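Local structure of tyrosine-protein phosphatase YwqE (Bacillus subtilis, 3QY7) at residues Ala195-Val198 with Lys199-Asn202; Ser22-Met25 with Ala26-Ala29. The protein removes phosphate from phosphotyrosine residues of the proteins YwqD, YwqF and Ssb as a manganese-dependent tyrosine phosphatase of PHP-like TIM-barrel fold. All blocks are in the same frame, centred on the assembly; numbering follows the deposited sequence.

Contact 1 of 2, residues Ala195-Val198 with Lys199-Asn202; sequences AHNV and KTRN. With MG (magnesium ion), chain D; PO4 (phosphate ion), chain E.
R201 lays its guanidinium flat on the imidazole of H196, in the metal-binding loop that follows strand 190-192 of this PHP-like TIM barrel. The evidence for a stack is direct: the two group centres are 3.6 Å apart and the planes differ by 20°. The overlap is offset, with CZ of R201 above the rim of the ring, and both side chains run the same way, toward the metal centre. A bend about the CG-CD bond of R201 (chi3 83°) carries NE and the guanidinium over the ring.

NE2 of H196 binds the magnesium ion at 2.1 Å, D14 being another ligand, while ND1 is hydrogen-bonded to the backbone O of D194, which fixes the rotation of the ring. At the guanidinium edge, NH1 of R201 donates to O2 of the phosphate as modelled at 2.7 Å, and NH2 adds a weak bond to it. This phosphate, probably from the crystallisation liquor, lies too close to the magnesium for both to be fully occupied; its position is doubtful and at most suggests a site for the substrate's phosphoryl group.

The loop turns back through hydrogen bonds of the backbone and of side-chain amides. The N of H196 meets O of R201 at 2.9 Å, in the carbonyl plane and nearly straight (166°). N197 holds the turn from inside: with CG between the backbone N and carbonyl carbon, its OD1 accepts the N of T200 at 2.9 Å and the N of R201 at 3.0 Å, from opposite faces of the amide plane. CG2 of V198 lies 3.6 Å from CG of K199, the side chains pointing the same way. V198 also offers its O to ND2 of N202, which reaches back to it at 3.0 Å from above the carbonyl plane.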
# COMPACT_ATOMS: atom_id res chain seq x y z
N ALA A 195 1.92 4.70 6.73
CA ALA A 195 2.40 5.61 7.76
C ALA A 195 3.01 6.89 7.21
O ALA A 195 3.76 6.86 6.22
CB ALA A 195 3.42 4.90 8.68
N HIS A 196 2.71 8.02 7.85
CA HIS A 196 3.33 9.30 7.48
C HIS A 196 4.14 9.93 8.61
O HIS A 196 5.00 10.75 8.36
CB HIS A 196 2.29 10.34 7.03
CG HIS A 196 1.76 10.13 5.64
ND1 HIS A 196 1.13 8.97 5.25
CD2 HIS A 196 1.70 10.96 4.58
CE1 HIS A 196 0.74 9.08 3.99
NE2 HIS A 196 1.08 10.27 3.56
N ASN A 197 3.85 9.55 9.85
CA ASN A 197 4.47 10.19 11.01
C ASN A 197 4.28 9.27 12.20
O ASN A 197 3.71 8.20 12.04
CB ASN A 197 3.87 11.59 11.24
CG ASN A 197 2.37 11.55 11.40
OD1 ASN A 197 1.83 10.82 12.24
ND2 ASN A 197 1.67 12.33 10.56
N VAL A 198 4.79 9.65 13.35
CA VAL A 198 4.65 8.81 14.50
C VAL A 198 3.39 9.05 15.28
O VAL A 198 3.02 8.23 16.03
CB VAL A 198 5.86 8.85 15.46
CG1 VAL A 198 7.04 8.26 14.78
CG2 VAL A 198 6.19 10.18 15.81
N LYS A 199 2.73 10.17 15.11
CA LYS A 199 1.67 10.43 16.05
C LYS A 199 0.23 10.35 15.65
O LYS A 199 -0.57 10.01 16.46
CB LYS A 199 1.90 11.71 16.80
CG LYS A 199 3.34 11.83 17.34
CD LYS A 199 3.51 11.38 18.69
CE LYS A 199 4.67 12.04 19.25
NZ LYS A 199 5.21 11.11 20.14
N THR A 200 -0.05 10.66 14.40
CA THR A 200 -1.42 10.61 13.91
C THR A 200 -1.65 9.58 12.80
O THR A 200 -2.50 8.77 12.89
CB THR A 200 -1.91 11.93 13.44
OG1 THR A 200 -0.95 12.56 12.63
CG2 THR A 200 -2.22 12.84 14.61
N ARG A 201 -0.83 9.63 11.78
CA ARG A 201 -0.90 8.69 10.71
C ARG A 201 0.21 7.68 10.89
O ARG A 201 1.14 7.70 10.21
CB ARG A 201 -0.79 9.40 9.36
CG ARG A 201 -2.06 10.05 8.96
CD ARG A 201 -1.94 10.64 7.58
NE ARG A 201 -2.17 9.63 6.57
CZ ARG A 201 -2.28 9.91 5.29
NH1 ARG A 201 -2.49 8.96 4.42
NH2 ARG A 201 -2.22 11.15 4.90
N ASN A 202 0.08 6.87 11.89
CA ASN A 202 1.13 5.95 12.22
C ASN A 202 0.81 4.49 11.88
O ASN A 202 0.06 4.28 11.01
CB ASN A 202 1.58 6.15 13.63
CG ASN A 202 0.49 5.98 14.57
OD1 ASN A 202 -0.53 5.47 14.23
ND2 ASN A 202 0.71 6.37 15.78
MG MG D . 0.57 10.83 1.64
P PO4 E . -1.10 9.72 0.88
O1 PO4 E . -0.13 8.64 1.34
O2 PO4 E . -2.15 9.93 1.91
O3 PO4 E . -0.36 11.00 0.70
O4 PO4 E . -1.75 9.34 -0.43

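Contact 2 of 2, residues Ser22-Met25 with Ala26-Ala29; sequences SIEM and ARAA
I23 sets its CG2 methyl over one face of the R27 guanidinium, an i to i+4 pairing on helix 19-31, the helix of the beta-alpha-beta unit that links strand 2-3 to strand 36-38. The methyl stands 3.5 Å above the guanidinium plane, displaced toward its rim. The R27 chain runs out straight as far as NE, and the turn about the CD-NE bond (chi4 110°) presents the guanidinium face to the methyl.

The same arginine forms a salt bridge with E24, one turn back. OE2 of E24 comes in near the guanidinium plane and lies 2.5 Å from NH1 of R27, a separation so short that it probably includes some coordinate error and says nothing about strength. E24 reaches it by folding at chi2 (-56°). OE1 of E24 stays 4.0 Å from NH1 of R27, so OE2 alone is close, and the 63° twist between carboxylate and guanidinium agrees with a one-oxygen contact. The other terminal nitrogen, NH2, has a long, weak ion pair with E69.

Inward, I23 and A26 face helix 52-68, touching R65 and L66 respectively, and S22 OG is held by the backbone O of I8. Regular alpha-helical bonds carry the backbone through this turn: N of A26 to O of S22 at 2.8 Å, N of R27 to O of I23 at 3.0 Å, and N of A29 to O of M25 at 2.9 Å.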
# COMPACT_ATOMS: atom_id res chain seq x y z
N SER A 22 12.14 9.88 10.07
CA SER A 22 12.24 8.55 9.45
C SER A 22 12.65 7.50 10.49
O SER A 22 12.09 6.39 10.55
CB SER A 22 13.24 8.54 8.28
OG SER A 22 12.94 9.51 7.29
N ILE A 23 13.64 7.86 11.30
CA ILE A 23 14.18 6.99 12.33
C ILE A 23 13.14 6.69 13.41
O ILE A 23 13.02 5.55 13.88
CB ILE A 23 15.45 7.62 12.95
CG1 ILE A 23 16.59 7.63 11.93
CG2 ILE A 23 15.87 6.87 14.22
CD1 ILE A 23 17.71 8.53 12.38
N GLU A 24 12.36 7.70 13.81
CA GLU A 24 11.28 7.47 14.78
C GLU A 24 10.21 6.54 14.23
O GLU A 24 9.70 5.67 14.95
CB GLU A 24 10.65 8.79 15.24
CG GLU A 24 11.62 9.69 15.98
CD GLU A 24 12.23 9.01 17.19
OE1 GLU A 24 11.49 8.73 18.15
OE2 GLU A 24 13.45 8.73 17.15
N MET A 25 9.89 6.71 12.95
CA MET A 25 8.94 5.82 12.30
C MET A 25 9.49 4.41 12.24
O MET A 25 8.76 3.45 12.49
CB MET A 25 8.57 6.32 10.90
CG MET A 25 7.78 7.63 10.93
SD MET A 25 7.55 8.36 9.29
CE MET A 25 6.44 7.20 8.50
N ALA A 26 10.78 4.28 11.92
CA ALA A 26 11.39 2.96 11.87
C ALA A 26 11.33 2.23 13.23
O ALA A 26 11.01 1.04 13.27
CB ALA A 26 12.81 3.07 11.39
N ARG A 27 11.61 2.96 14.31
CA ARG A 27 11.55 2.36 15.65
C ARG A 27 10.13 1.87 15.94
O ARG A 27 9.95 0.77 16.48
CB ARG A 27 12.02 3.34 16.74
CG ARG A 27 13.49 3.68 16.67
CD ARG A 27 13.99 4.34 17.95
NE ARG A 27 15.41 4.68 17.83
CZ ARG A 27 15.90 5.91 17.74
NH1 ARG A 27 15.08 6.96 17.77
NH2 ARG A 27 17.21 6.10 17.62
N ALA A 28 9.14 2.66 15.54
CA ALA A 28 7.74 2.27 15.75
C ALA A 28 7.39 1.03 14.94
O ALA A 28 6.71 0.13 15.43
CB ALA A 28 6.82 3.40 15.39
N ALA A 29 7.86 1.00 13.69
CA ALA A 29 7.66 -0.15 12.82
C ALA A 29 8.20 -1.42 13.46
O ALA A 29 7.53 -2.44 13.49
CB ALA A 29 8.31 0.08 11.43

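Contact 2 comes first along the chain, yet the two lie against each other, their centres 10 Å apart on the same side of the chain's centre. M25 and V198 make the junction. CE of M25 comes within 3.5 Å of O of A195 and 3.6 Å of C of H196; contact 2 therefore backs the metal-binding loop without reaching the metals. In return, CG1 of V198 meets C of E24 at 3.6 Å. Only contact 1 supplies a metal ligand: the H196 side chain binds magnesium and is also about 4 Å from a bound iron ion, whereas the M25 side chain remains about 10 Å from the magnesium ion and about 10 Å from an iron ion.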